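PT26-6P (Thermococcus sp., PDB 2WB7) is of unknown function but is encoded by a family of euryarchaeal mobile elements and joins two immunoglobulin-like domains to a helical domain. Local coordinates at residues G49-H54 / I71-P76; T88-Y93 / V167-Y172; I95-R100 / T160-I165; R105-S110 / L122-V127. All coordinates share one frame; numbering follows the deposited sequence.

Interaction 1: G49-H54 / I71-P76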
loop_
_atom_site.group_PDB
_atom_site.type_symbol
_atom_site.label_atom_id
_atom_site.label_comp_id
_atom_site.label_asym_id
_atom_site.label_seq_id
_atom_site.Cartn_x
_atom_site.Cartn_y
_atom_site.Cartn_z
ATOM N N GLY A 49 -5.424 -23.800 36.103
ATOM C CA GLY A 49 -6.272 -22.682 36.496
ATOM C C GLY A 49 -7.742 -22.951 36.241
ATOM O O GLY A 49 -8.102 -23.706 35.332
ATOM N N GLN A 50 -8.593 -22.332 37.057
ATOM C CA GLN A 50 -10.039 -22.495 36.955
ATOM C C GLN A 50 -10.553 -22.028 35.597
ATOM O O GLN A 50 -11.757 -22.078 35.326
ATOM C CB GLN A 50 -10.748 -21.700 38.060
ATOM C CG GLN A 50 -10.337 -22.046 39.489
ATOM C CD GLN A 50 -9.199 -21.173 39.985
ATOM O OE1 GLN A 50 -8.313 -20.789 39.211
ATOM N NE2 GLN A 50 -9.217 -20.845 41.286
ATOM N N VAL A 51 -9.638 -21.539 34.764
ATOM C CA VAL A 51 -9.963 -21.065 33.427
ATOM C C VAL A 51 -8.738 -21.240 32.527
ATOM O O VAL A 51 -7.614 -20.910 32.910
ATOM C CB VAL A 51 -10.375 -19.582 33.440
ATOM C CG1 VAL A 51 -10.881 -19.169 32.081
ATOM C CG2 VAL A 51 -11.422 -19.330 34.493
ATOM N N LEU A 52 -8.956 -21.793 31.341
ATOM C CA LEU A 52 -7.917 -21.856 30.330
ATOM C C LEU A 52 -8.083 -20.627 29.448
ATOM O O LEU A 52 -9.204 -20.287 29.062
ATOM C CB LEU A 52 -8.031 -23.135 29.499
ATOM C CG LEU A 52 -7.298 -24.373 30.023
ATOM C CD1 LEU A 52 -5.768 -24.147 30.084
ATOM C CD2 LEU A 52 -7.854 -24.765 31.381
ATOM N N ILE A 53 -6.981 -19.945 29.149
ATOM C CA ILE A 53 -7.039 -18.717 28.359
ATOM C C ILE A 53 -6.293 -18.883 27.046
ATOM O O ILE A 53 -5.129 -19.279 27.043
ATOM C CB ILE A 53 -6.436 -17.523 29.126
ATOM C CG1 ILE A 53 -6.963 -17.496 30.567
ATOM C CG2 ILE A 53 -6.720 -16.220 28.388
ATOM C CD1 ILE A 53 -6.611 -16.236 31.355
ATOM N N HIS A 54 -6.976 -18.590 25.939
ATOM C CA HIS A 54 -6.361 -18.557 24.614
ATOM C C HIS A 54 -6.588 -17.218 23.918
ATOM O O HIS A 54 -7.692 -16.654 23.959
ATOM C CB HIS A 54 -6.889 -19.695 23.750
ATOM C CG HIS A 54 -6.558 -21.051 24.287
ATOM N ND1 HIS A 54 -5.418 -21.735 23.925
ATOM C CD2 HIS A 54 -7.208 -21.842 25.177
ATOM C CE1 HIS A 54 -5.380 -22.891 24.564
ATOM N NE2 HIS A 54 -6.455 -22.981 25.329
ATOM N N ILE A 71 -10.258 -13.630 22.354
ATOM C CA ILE A 71 -9.875 -14.293 23.596
ATOM C C ILE A 71 -10.874 -15.403 23.926
ATOM O O ILE A 71 -12.067 -15.158 24.059
ATOM C CB ILE A 71 -9.860 -13.305 24.760
ATOM C CG1 ILE A 71 -9.005 -12.086 24.406
ATOM C CG2 ILE A 71 -9.359 -13.989 26.020
ATOM C CD1 ILE A 71 -9.382 -10.824 25.201
ATOM N N ARG A 72 -10.380 -16.624 24.060
ATOM C CA ARG A 72 -11.253 -17.735 24.370
ATOM C C ARG A 72 -11.016 -18.295 25.779
ATOM O O ARG A 72 -9.918 -18.764 26.099
ATOM C CB ARG A 72 -11.085 -18.823 23.324
ATOM C CG ARG A 72 -11.879 -20.058 23.597
ATOM C CD ARG A 72 -11.361 -21.166 22.728
ATOM N NE ARG A 72 -12.429 -22.059 22.308
ATOM C CZ ARG A 72 -13.257 -21.802 21.299
ATOM N NH1 ARG A 72 -13.130 -20.667 20.609
ATOM N NH2 ARG A 72 -14.207 -22.683 20.985
ATOM N N LEU A 73 -12.057 -18.254 26.607
ATOM C CA LEU A 73 -11.991 -18.747 27.978
ATOM C C LEU A 73 -12.710 -20.094 28.128
ATOM O O LEU A 73 -13.908 -20.179 27.886
ATOM C CB LEU A 73 -12.651 -17.735 28.909
ATOM C CG LEU A 73 -12.228 -16.270 28.780
ATOM C CD1 LEU A 73 -12.892 -15.436 29.861
ATOM C CD2 LEU A 73 -10.731 -16.167 28.878
ATOM N N GLU A 74 -11.988 -21.139 28.523
ATOM C CA GLU A 74 -12.621 -22.424 28.835
ATOM C C GLU A 74 -12.836 -22.613 30.327
ATOM O O GLU A 74 -11.888 -22.596 31.104
ATOM C CB GLU A 74 -11.778 -23.595 28.337
ATOM C CG GLU A 74 -11.160 -23.381 26.976
ATOM C CD GLU A 74 -9.864 -24.184 26.800
ATOM O OE1 GLU A 74 -9.058 -23.829 25.897
ATOM O OE2 GLU A 74 -9.642 -25.148 27.587
ATOM N N ILE A 75 -14.087 -22.795 30.725
ATOM C CA ILE A 75 -14.378 -23.284 32.061
ATOM C C ILE A 75 -14.384 -24.818 32.036
ATOM O O ILE A 75 -15.292 -25.423 31.475
ATOM C CB ILE A 75 -15.728 -22.767 32.571
ATOM C CG1 ILE A 75 -15.996 -21.341 32.070
ATOM C CG2 ILE A 75 -15.794 -22.855 34.078
ATOM C CD1 ILE A 75 -14.994 -20.326 32.499
ATOM N N PRO A 76 -13.357 -25.449 32.635
ATOM C CA PRO A 76 -13.333 -26.909 32.634
ATOM C C PRO A 76 -14.424 -27.461 33.540
ATOM O O PRO A 76 -14.809 -26.806 34.507
ATOM C CB PRO A 76 -11.957 -27.252 33.206
ATOM C CG PRO A 76 -11.432 -26.003 33.838
ATOM C CD PRO A 76 -12.336 -24.863 33.518
#
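The side chain of E74 slants across L52, its CG 4.0 Å from L52 CB and its carboxylate reaching further over the leucine, with OE2 3.5 Å from L52 CG. CG of E74 stands anti to the carbonyl carbon (chi1 -41°) and the chain runs on extended, which carries the carboxylate over to the neighbouring strand. There it also lies at the edge of the H54 imidazole, the two planes 13° apart, too close in the model for the detail to be trusted and at an angle too poor for a hydrogen bond. R72, on the same face, sends its guanidinium away from the partner strand to a salt bridge with D123. Residues 52-54 and 71-75 belong to an antiparallel beta hairpin, in which hydrogen-bonded pairs L52-E74 and H54-R72 flank the non-hydrogen-bonded pair I53-L73. Each hydrogen-bonded pair makes two amide-to-carbonyl bonds; in the first, L52 N to E74 O and E74 N to L52 O are both 3.0 Å. Within these segments the opposite face is aliphatic. CG2 of I53 lies alongside L73, 4.0 Å from its CD2, and is also 4.2 Å from CG2 of I71, while V51 lays its CG1 across L73 CB at 3.9 Å. These residues face the interior of the immunoglobulin-like domain, where I53 meets V169 and L73 meets V90 of the other sheet. At the open end of the ladder, P76 turns its ring toward the loop before L52 and sets CD 3.4 Å from Q50 O.

Interaction 2: T88-Y93 / V167-Y172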
loop_
_atom_site.group_PDB
_atom_site.type_symbol
_atom_site.label_atom_id
_atom_site.label_comp_id
_atom_site.label_asym_id
_atom_site.label_seq_id
_atom_site.Cartn_x
_atom_site.Cartn_y
_atom_site.Cartn_z
ATOM N N THR A 88 -15.479 -12.006 36.995
ATOM C CA THR A 88 -15.893 -10.683 37.462
ATOM C C THR A 88 -15.352 -9.566 36.598
ATOM O O THR A 88 -15.941 -8.473 36.523
ATOM C CB THR A 88 -15.431 -10.418 38.888
ATOM O OG1 THR A 88 -15.614 -11.603 39.666
ATOM C CG2 THR A 88 -16.253 -9.280 39.495
ATOM N N GLU A 89 -14.227 -9.839 35.950
ATOM C CA GLU A 89 -13.583 -8.826 35.152
ATOM C C GLU A 89 -12.484 -9.419 34.305
ATOM O O GLU A 89 -11.550 -10.019 34.823
ATOM C CB GLU A 89 -12.991 -7.752 36.062
ATOM C CG GLU A 89 -12.168 -6.722 35.328
ATOM C CD GLU A 89 -11.128 -6.072 36.219
ATOM O OE1 GLU A 89 -10.085 -6.718 36.474
ATOM O OE2 GLU A 89 -11.349 -4.917 36.654
ATOM N N VAL A 90 -12.606 -9.257 32.992
ATOM C CA VAL A 90 -11.507 -9.573 32.095
ATOM C C VAL A 90 -10.944 -8.280 31.523
ATOM O O VAL A 90 -11.679 -7.344 31.180
ATOM C CB VAL A 90 -11.923 -10.519 30.961
ATOM C CG1 VAL A 90 -10.723 -10.833 30.061
ATOM C CG2 VAL A 90 -12.524 -11.796 31.531
ATOM N N THR A 91 -9.624 -8.234 31.446
ATOM C CA THR A 91 -8.917 -7.057 31.009
ATOM C C THR A 91 -7.844 -7.459 30.013
ATOM O O THR A 91 -7.013 -8.318 30.304
ATOM C CB THR A 91 -8.263 -6.351 32.210
ATOM O OG1 THR A 91 -9.262 -5.627 32.931
ATOM C CG2 THR A 91 -7.169 -5.398 31.765
ATOM N N ALA A 92 -7.867 -6.848 28.832
ATOM C CA ALA A 92 -6.798 -7.056 27.861
ATOM C C ALA A 92 -6.195 -5.738 27.354
ATOM O O ALA A 92 -6.862 -4.695 27.294
ATOM C CB ALA A 92 -7.276 -7.924 26.705
ATOM N N TYR A 93 -4.921 -5.800 26.997
ATOM C CA TYR A 93 -4.216 -4.639 26.494
ATOM C C TYR A 93 -2.919 -5.037 25.802
ATOM O O TYR A 93 -2.466 -6.188 25.896
ATOM C CB TYR A 93 -3.929 -3.646 27.622
ATOM C CG TYR A 93 -3.193 -4.247 28.795
ATOM C CD1 TYR A 93 -3.865 -4.578 29.968
ATOM C CD2 TYR A 93 -1.828 -4.488 28.730
ATOM C CE1 TYR A 93 -3.192 -5.133 31.040
ATOM C CE2 TYR A 93 -1.151 -5.038 29.790
ATOM C CZ TYR A 93 -1.830 -5.356 30.943
ATOM O OH TYR A 93 -1.138 -5.905 32.000
ATOM N N VAL A 167 -3.653 -10.712 28.922
ATOM C CA VAL A 167 -5.023 -10.804 29.401
ATOM C C VAL A 167 -5.057 -11.142 30.889
ATOM O O VAL A 167 -4.242 -11.928 31.386
ATOM C CB VAL A 167 -5.798 -11.888 28.636
ATOM C CG1 VAL A 167 -7.281 -11.847 29.002
ATOM C CG2 VAL A 167 -5.602 -11.718 27.133
ATOM N N ILE A 168 -6.002 -10.550 31.603
ATOM C CA ILE A 168 -6.137 -10.818 33.022
ATOM C C ILE A 168 -7.577 -11.155 33.355
ATOM O O ILE A 168 -8.484 -10.361 33.112
ATOM C CB ILE A 168 -5.645 -9.639 33.866
ATOM C CG1 ILE A 168 -4.154 -9.419 33.597
ATOM C CG2 ILE A 168 -5.907 -9.892 35.348
ATOM C CD1 ILE A 168 -3.489 -8.375 34.497
ATOM N N VAL A 169 -7.776 -12.358 33.887
ATOM C CA VAL A 169 -9.102 -12.807 34.271
ATOM C C VAL A 169 -9.206 -12.877 35.790
ATOM O O VAL A 169 -8.324 -13.420 36.470
ATOM C CB VAL A 169 -9.459 -14.185 33.657
ATOM C CG1 VAL A 169 -10.962 -14.479 33.822
ATOM C CG2 VAL A 169 -9.031 -14.244 32.195
ATOM N N LYS A 170 -10.299 -12.335 36.305
ATOM C CA LYS A 170 -10.533 -12.311 37.729
ATOM C C LYS A 170 -11.947 -12.771 38.038
ATOM O O LYS A 170 -12.871 -12.582 37.236
ATOM C CB LYS A 170 -10.308 -10.902 38.270
ATOM C CG LYS A 170 -8.876 -10.433 38.146
ATOM C CD LYS A 170 -8.687 -9.071 38.798
ATOM C CE LYS A 170 -7.250 -8.599 38.637
ATOM N NZ LYS A 170 -7.042 -7.237 39.222
ATOM N N GLY A 171 -12.104 -13.375 39.211
ATOM C CA GLY A 171 -13.394 -13.853 39.675
ATOM C C GLY A 171 -13.191 -14.912 40.734
ATOM O O GLY A 171 -12.088 -15.044 41.282
ATOM N N TYR A 172 -14.237 -15.686 41.013
ATOM C CA TYR A 172 -14.164 -16.695 42.063
ATOM C C TYR A 172 -14.907 -17.979 41.739
ATOM O O TYR A 172 -15.931 -17.961 41.050
ATOM C CB TYR A 172 -14.736 -16.125 43.348
ATOM C CG TYR A 172 -16.209 -15.803 43.247
ATOM C CD1 TYR A 172 -17.170 -16.786 43.446
ATOM C CD2 TYR A 172 -16.636 -14.519 42.955
ATOM C CE1 TYR A 172 -18.512 -16.495 43.365
ATOM C CE2 TYR A 172 -17.977 -14.217 42.872
ATOM C CZ TYR A 172 -18.913 -15.205 43.080
ATOM O OH TYR A 172 -20.258 -14.910 42.993
#
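V90 meets both V167 and V169, and these three valines with A92 form the tightly packed side of the contact. Methyl CG1 of V90, which points directly away from its own amide nitrogen (chi1 -179°), runs across V167 and comes within 3.7 Å of its CG1. The other methyl, CG2, lies alongside V169, 3.9 Å from CG1 of that residue. Further along, V167 turns its CG2 to A92 CB at 4.2 Å. All four side chains are buried, and beyond them stands I55 of the facing sheet, with W107 also reaching V90. The other side is looser. E89 and K170 extend side by side in the same direction, yet the carboxylate lies against the lysine's methylenes, OE1 3.6 Å from CD, while OE1 and NZ remain 4.1 Å apart, beyond salt-bridge range. K170 is exposed to solvent, so any attraction between the two charges is probably modest. T91 and I168 share this side, where I168 CD1 approaches Y93 OH at 4.2 Å. Backbone bonds join the strands at T91 and I168 in both directions, the T91 N to I168 O bond being 2.9 Å. Toward T88 the regularity breaks: K170 O receives T88 N at 2.7 Å and also, weakly, E89 N, while K170 N returns a bond to E89 O. Two residues facing one is the classic beta bulge, here set into an antiparallel strand pair consistent with the two-sheet sandwich of an immunoglobulin-like domain.

Interaction 3: I95-R100 / T160-I165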
loop_
_atom_site.group_PDB
_atom_site.type_symbol
_atom_site.label_atom_id
_atom_site.label_comp_id
_atom_site.label_asym_id
_atom_site.label_seq_id
_atom_site.Cartn_x
_atom_site.Cartn_y
_atom_site.Cartn_z
ATOM N N ILE A 95 1.139 -4.363 25.338
ATOM C CA ILE A 95 2.229 -3.881 26.164
ATOM C C ILE A 95 3.521 -3.814 25.361
ATOM O O ILE A 95 3.867 -4.756 24.646
ATOM C CB ILE A 95 2.398 -4.748 27.449
ATOM C CG1 ILE A 95 3.595 -4.270 28.269
ATOM C CG2 ILE A 95 2.541 -6.222 27.099
ATOM C CD1 ILE A 95 3.791 -5.026 29.556
ATOM N N ASP A 96 4.220 -2.692 25.454
ATOM C CA ASP A 96 5.485 -2.555 24.731
ATOM C C ASP A 96 6.649 -2.995 25.603
ATOM O O ASP A 96 6.470 -3.339 26.769
ATOM C CB ASP A 96 5.705 -1.122 24.235
ATOM C CG ASP A 96 5.886 -0.131 25.371
ATOM O OD1 ASP A 96 5.672 1.074 25.121
ATOM O OD2 ASP A 96 6.224 -0.551 26.507
ATOM N N GLU A 97 7.842 -2.972 25.025
ATOM C CA GLU A 97 9.035 -3.437 25.706
ATOM C C GLU A 97 9.495 -2.476 26.797
ATOM O O GLU A 97 10.616 -2.581 27.265
ATOM C CB GLU A 97 10.160 -3.638 24.695
ATOM C CG GLU A 97 10.742 -2.326 24.177
ATOM C CD GLU A 97 11.534 -2.477 22.878
ATOM O OE1 GLU A 97 11.097 -3.244 21.976
ATOM O OE2 GLU A 97 12.588 -1.805 22.754
ATOM N N ASN A 98 8.651 -1.528 27.189
ATOM C CA ASN A 98 8.930 -0.706 28.369
ATOM C C ASN A 98 7.773 -0.762 29.347
ATOM O O ASN A 98 7.564 0.178 30.119
ATOM C CB ASN A 98 9.154 0.758 28.001
ATOM C CG ASN A 98 10.081 0.925 26.830
ATOM O OD1 ASN A 98 11.240 0.505 26.878
ATOM N ND2 ASN A 98 9.578 1.545 25.754
ATOM N N ASN A 99 7.005 -1.844 29.311
ATOM C CA ASN A 99 5.853 -1.959 30.186
ATOM C C ASN A 99 4.936 -0.765 30.044
ATOM O O ASN A 99 4.310 -0.321 31.006
ATOM C CB ASN A 99 6.302 -2.084 31.633
ATOM C CG ASN A 99 7.077 -3.352 31.881
ATOM O OD1 ASN A 99 8.279 -3.312 32.149
ATOM N ND2 ASN A 99 6.400 -4.497 31.778
ATOM N N ARG A 100 4.880 -0.221 28.838
ATOM C CA ARG A 100 3.846 0.745 28.549
ATOM C C ARG A 100 2.691 0.014 27.874
ATOM O O ARG A 100 2.911 -0.883 27.043
ATOM C CB ARG A 100 4.373 1.874 27.680
ATOM C CG ARG A 100 3.520 3.094 27.784
ATOM C CD ARG A 100 4.193 4.269 27.120
ATOM N NE ARG A 100 3.284 5.411 27.004
ATOM C CZ ARG A 100 3.166 6.156 25.907
ATOM N NH1 ARG A 100 3.887 5.872 24.823
ATOM N NH2 ARG A 100 2.319 7.177 25.884
ATOM N N THR A 160 7.698 -0.951 12.272
ATOM C CA THR A 160 6.714 -1.397 13.241
ATOM C C THR A 160 7.392 -1.746 14.571
ATOM O O THR A 160 8.480 -2.318 14.590
ATOM C CB THR A 160 5.907 -2.589 12.696
ATOM O OG1 THR A 160 6.800 -3.599 12.205
ATOM C CG2 THR A 160 5.008 -2.129 11.559
ATOM N N THR A 161 6.742 -1.369 15.670
ATOM C CA THR A 161 7.274 -1.567 17.016
ATOM C C THR A 161 6.998 -2.973 17.549
ATOM O O THR A 161 5.995 -3.592 17.186
ATOM C CB THR A 161 6.636 -0.581 18.000
ATOM O OG1 THR A 161 6.713 0.765 17.484
ATOM C CG2 THR A 161 7.322 -0.682 19.361
ATOM N N HIS A 162 7.888 -3.469 18.408
ATOM C CA HIS A 162 7.692 -4.754 19.099
ATOM C C HIS A 162 6.688 -4.599 20.241
ATOM O O HIS A 162 6.742 -3.619 20.975
ATOM C CB HIS A 162 9.019 -5.266 19.673
ATOM C CG HIS A 162 9.867 -6.001 18.684
ATOM N ND1 HIS A 162 11.169 -6.369 18.945
ATOM C CD2 HIS A 162 9.599 -6.429 17.427
ATOM C CE1 HIS A 162 11.661 -7.010 17.898
ATOM N NE2 HIS A 162 10.727 -7.065 16.965
ATOM N N PHE A 163 5.789 -5.565 20.400
ATOM C CA PHE A 163 4.757 -5.498 21.439
ATOM C C PHE A 163 4.237 -6.903 21.766
ATOM O O PHE A 163 4.532 -7.861 21.048
ATOM C CB PHE A 163 3.578 -4.645 20.962
ATOM C CG PHE A 163 2.742 -5.327 19.915
ATOM C CD1 PHE A 163 1.562 -5.980 20.260
ATOM C CD2 PHE A 163 3.153 -5.348 18.587
ATOM C CE1 PHE A 163 0.800 -6.631 19.295
ATOM C CE2 PHE A 163 2.399 -5.998 17.625
ATOM C CZ PHE A 163 1.219 -6.637 17.980
ATOM N N GLU A 164 3.460 -7.008 22.848
ATOM C CA GLU A 164 2.772 -8.240 23.201
ATOM C C GLU A 164 1.394 -7.921 23.752
ATOM O O GLU A 164 1.155 -6.824 24.250
ATOM C CB GLU A 164 3.565 -9.038 24.243
ATOM C CG GLU A 164 4.950 -9.494 23.795
ATOM C CD GLU A 164 4.904 -10.673 22.850
ATOM O OE1 GLU A 164 3.834 -11.307 22.762
ATOM O OE2 GLU A 164 5.929 -10.972 22.197
ATOM N N ILE A 165 0.488 -8.884 23.656
ATOM C CA ILE A 165 -0.817 -8.760 24.282
ATOM C C ILE A 165 -0.886 -9.569 25.578
ATOM O O ILE A 165 -0.399 -10.697 25.658
ATOM C CB ILE A 165 -1.943 -9.223 23.344
ATOM C CG1 ILE A 165 -1.878 -8.459 22.026
ATOM C CG2 ILE A 165 -3.304 -9.016 23.998
ATOM C CD1 ILE A 165 -2.916 -8.911 21.028
#
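Backbone hydrogen bonds carry the pairing of I95 with E164: I95 N gives to E164 O at 2.7 Å, and E164 N returns a bond to I95 O at 2.9 Å. Aliphatic contact is slight. With CG1 of I95 trans to the amide nitrogen (chi1 177°), the CG2 branch is the one turned toward the partner strand, 4.1 Å from E164 CB. The polar end of E164 leads away instead, to T214 OG1. Past the paired residues, E97 crosses H162 with carboxylate and imidazole planes 51° apart, and its OE1 lies 3.7 Å from H162 CB; the histidine ring itself stacks on W218. Polar bonding within 95-100 then turns the chain. D96 OD2 accepts N98 N, which makes an Asx turn, and R100 N as well, both at 2.7 Å and from opposite faces of the carboxylate plane. OD1 of D96 goes to Y102 OH, while main-chain bonds run from D96 N to R100 O and from N99 N to D96 O. With both its oxygens engaged, the buried D96 carboxylate is probably held in orientation, and it fixes the turn together with the main chain, whereas attachment to 160-165 rests mainly on two main-chain bonds.

Interaction 4: R105-S110 / L122-V127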
loop_
_atom_site.group_PDB
_atom_site.type_symbol
_atom_site.label_atom_id
_atom_site.label_comp_id
_atom_site.label_asym_id
_atom_site.label_seq_id
_atom_site.Cartn_x
_atom_site.Cartn_y
_atom_site.Cartn_z
ATOM N N ARG A 105 -8.660 -2.839 27.306
ATOM C CA ARG A 105 -10.083 -3.082 27.147
ATOM C C ARG A 105 -10.524 -3.805 28.395
ATOM O O ARG A 105 -9.842 -4.725 28.846
ATOM C CB ARG A 105 -10.328 -3.975 25.930
ATOM C CG ARG A 105 -11.638 -3.733 25.198
ATOM C CD ARG A 105 -12.831 -4.045 26.072
ATOM N NE ARG A 105 -14.053 -4.172 25.296
ATOM C CZ ARG A 105 -15.256 -4.344 25.829
ATOM N NH1 ARG A 105 -15.394 -4.414 27.145
ATOM N NH2 ARG A 105 -16.319 -4.449 25.048
ATOM N N VAL A 106 -11.654 -3.404 28.962
ATOM C CA VAL A 106 -12.148 -4.076 30.153
ATOM C C VAL A 106 -13.601 -4.524 30.032
ATOM O O VAL A 106 -14.488 -3.726 29.715
ATOM C CB VAL A 106 -11.975 -3.193 31.404
ATOM C CG1 VAL A 106 -12.958 -3.609 32.486
ATOM C CG2 VAL A 106 -10.529 -3.268 31.905
ATOM N N TRP A 107 -13.826 -5.814 30.278
ATOM C CA TRP A 107 -15.171 -6.363 30.430
ATOM C C TRP A 107 -15.446 -6.498 31.930
ATOM O O TRP A 107 -14.731 -7.226 32.643
ATOM C CB TRP A 107 -15.274 -7.736 29.761
ATOM C CG TRP A 107 -15.102 -7.746 28.255
ATOM C CD1 TRP A 107 -16.093 -7.632 27.316
ATOM C CD2 TRP A 107 -13.876 -7.917 27.520
ATOM N NE1 TRP A 107 -15.557 -7.701 26.052
ATOM C CE2 TRP A 107 -14.201 -7.873 26.149
ATOM C CE3 TRP A 107 -12.536 -8.083 27.888
ATOM C CZ2 TRP A 107 -13.241 -7.997 25.149
ATOM C CZ3 TRP A 107 -11.585 -8.202 26.896
ATOM C CH2 TRP A 107 -11.942 -8.163 25.543
ATOM N N ASN A 108 -16.452 -5.783 32.427
ATOM C CA ASN A 108 -16.783 -5.898 33.836
ATOM C C ASN A 108 -17.866 -6.943 34.059
ATOM O O ASN A 108 -18.470 -7.435 33.100
ATOM C CB ASN A 108 -17.157 -4.552 34.451
ATOM C CG ASN A 108 -18.416 -3.960 33.849
ATOM O OD1 ASN A 108 -19.238 -4.658 33.250
ATOM N ND2 ASN A 108 -18.579 -2.652 34.020
ATOM N N SER A 109 -18.080 -7.289 35.326
ATOM C CA SER A 109 -18.933 -8.414 35.688
ATOM C C SER A 109 -20.272 -8.400 34.941
ATOM O O SER A 109 -20.798 -9.459 34.594
ATOM C CB SER A 109 -19.145 -8.443 37.196
ATOM O OG SER A 109 -19.864 -7.294 37.594
ATOM N N SER A 110 -20.802 -7.207 34.672
ATOM C CA SER A 110 -22.049 -7.070 33.911
ATOM C C SER A 110 -22.051 -7.916 32.651
ATOM O O SER A 110 -23.092 -8.380 32.196
ATOM C CB SER A 110 -22.274 -5.613 33.500
ATOM O OG SER A 110 -22.728 -4.820 34.586
ATOM N N LEU A 122 -16.224 -19.512 26.505
ATOM C CA LEU A 122 -16.580 -18.115 26.301
ATOM C C LEU A 122 -15.658 -17.444 25.285
ATOM O O LEU A 122 -14.440 -17.564 25.372
ATOM C CB LEU A 122 -16.516 -17.366 27.630
ATOM C CG LEU A 122 -17.402 -17.972 28.716
ATOM C CD1 LEU A 122 -17.459 -17.077 29.945
ATOM C CD2 LEU A 122 -18.799 -18.223 28.139
ATOM N N ASP A 123 -16.254 -16.735 24.332
ATOM C CA ASP A 123 -15.504 -16.051 23.285
ATOM C C ASP A 123 -15.621 -14.550 23.442
ATOM O O ASP A 123 -16.702 -13.998 23.336
ATOM C CB ASP A 123 -16.028 -16.446 21.900
ATOM C CG ASP A 123 -15.610 -17.858 21.487
ATOM O OD1 ASP A 123 -14.638 -18.403 22.072
ATOM O OD2 ASP A 123 -16.259 -18.415 20.565
ATOM N N LEU A 124 -14.500 -13.893 23.691
ATOM C CA LEU A 124 -14.455 -12.438 23.727
ATOM C C LEU A 124 -13.763 -11.869 22.486
ATOM O O LEU A 124 -12.720 -12.375 22.048
ATOM C CB LEU A 124 -13.723 -11.973 24.983
ATOM C CG LEU A 124 -14.384 -12.244 26.332
ATOM C CD1 LEU A 124 -13.375 -11.961 27.432
ATOM C CD2 LEU A 124 -15.645 -11.397 26.522
ATOM N N VAL A 125 -14.333 -10.808 21.924
ATOM C CA VAL A 125 -13.726 -10.190 20.749
ATOM C C VAL A 125 -13.404 -8.723 20.982
ATOM O O VAL A 125 -14.231 -7.959 21.494
ATOM C CB VAL A 125 -14.595 -10.359 19.485
ATOM C CG1 VAL A 125 -13.969 -9.653 18.333
ATOM C CG2 VAL A 125 -14.740 -11.841 19.154
ATOM N N THR A 126 -12.186 -8.341 20.617
ATOM C CA THR A 126 -11.771 -6.956 20.726
ATOM C C THR A 126 -10.880 -6.530 19.548
ATOM O O THR A 126 -10.545 -7.328 18.673
ATOM C CB THR A 126 -11.088 -6.676 22.088
ATOM O OG1 THR A 126 -11.082 -5.265 22.334
ATOM C CG2 THR A 126 -9.669 -7.188 22.097
ATOM N N VAL A 127 -10.530 -5.251 19.510
ATOM C CA VAL A 127 -9.673 -4.723 18.467
ATOM C C VAL A 127 -8.450 -4.152 19.134
ATOM O O VAL A 127 -8.563 -3.482 20.150
ATOM C CB VAL A 127 -10.366 -3.592 17.713
ATOM C CG1 VAL A 127 -9.530 -3.168 16.515
ATOM C CG2 VAL A 127 -11.766 -4.020 17.284
HETATM O O HOH W 1 -14.012 -5.135 22.609
#
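Strands 105-108 and 122-127 run roughly antiparallel, at 150°, with their axes 9.2 Å apart at closest, and no hydrogen bond joins them directly. They lie in different sheets: 105-108 pairs with 85-96, and 122-127 with 66-75. Side chains bridge the gap, W107 foremost, its indole meeting L124 coming from the other strand. L124 CD2 sits over one face in a CH-pi contact, 3.7 Å from the centroid of the five-membered ring and 9° off its normal. CD1 covers the six-membered ring, 4.0 Å from CE3, while T126 CB approaches CH2 at 3.9 Å. Over the opposite face lies the guanidinium of R105, its NH1 3.3 Å above the indole plane toward the rim. The R105 chain, bent at chi2, slides past T126. One water links R105 NE, T126 OG1 and V125 O, accepting from the first two and donating to the carbonyl; its bond to R105 NE is 2.9 Å. The indole is thus sandwiched between a methyl and a cationic group, and with no direct hydrogen bond the two strands are joined by the packing around that ring and by a single three-bonded water.

In the fold
From the N terminus, interaction 1 closes first, a short hairpin of strands 52-62 and 66-75 complete before the others begin. Strand 85-96 then opens interactions 2 and 3, both closed only when strand 163-178 returns; the loop of interaction 3 lies within that of interaction 2, and interaction 4 lies within both. No loops cross. In space, interactions 2 and 3 succeed one another along a single strand pair, with centres about 20 Å apart. Interaction 4 spans the two sheets, for 105-110 borders 88-93 of interaction 2 and 122-127 borders 71-76 of interaction 1. Interactions 1 and 2 also pack against each other across the two sheets, so the set ties together both layers of the first immunoglobulin-like domain.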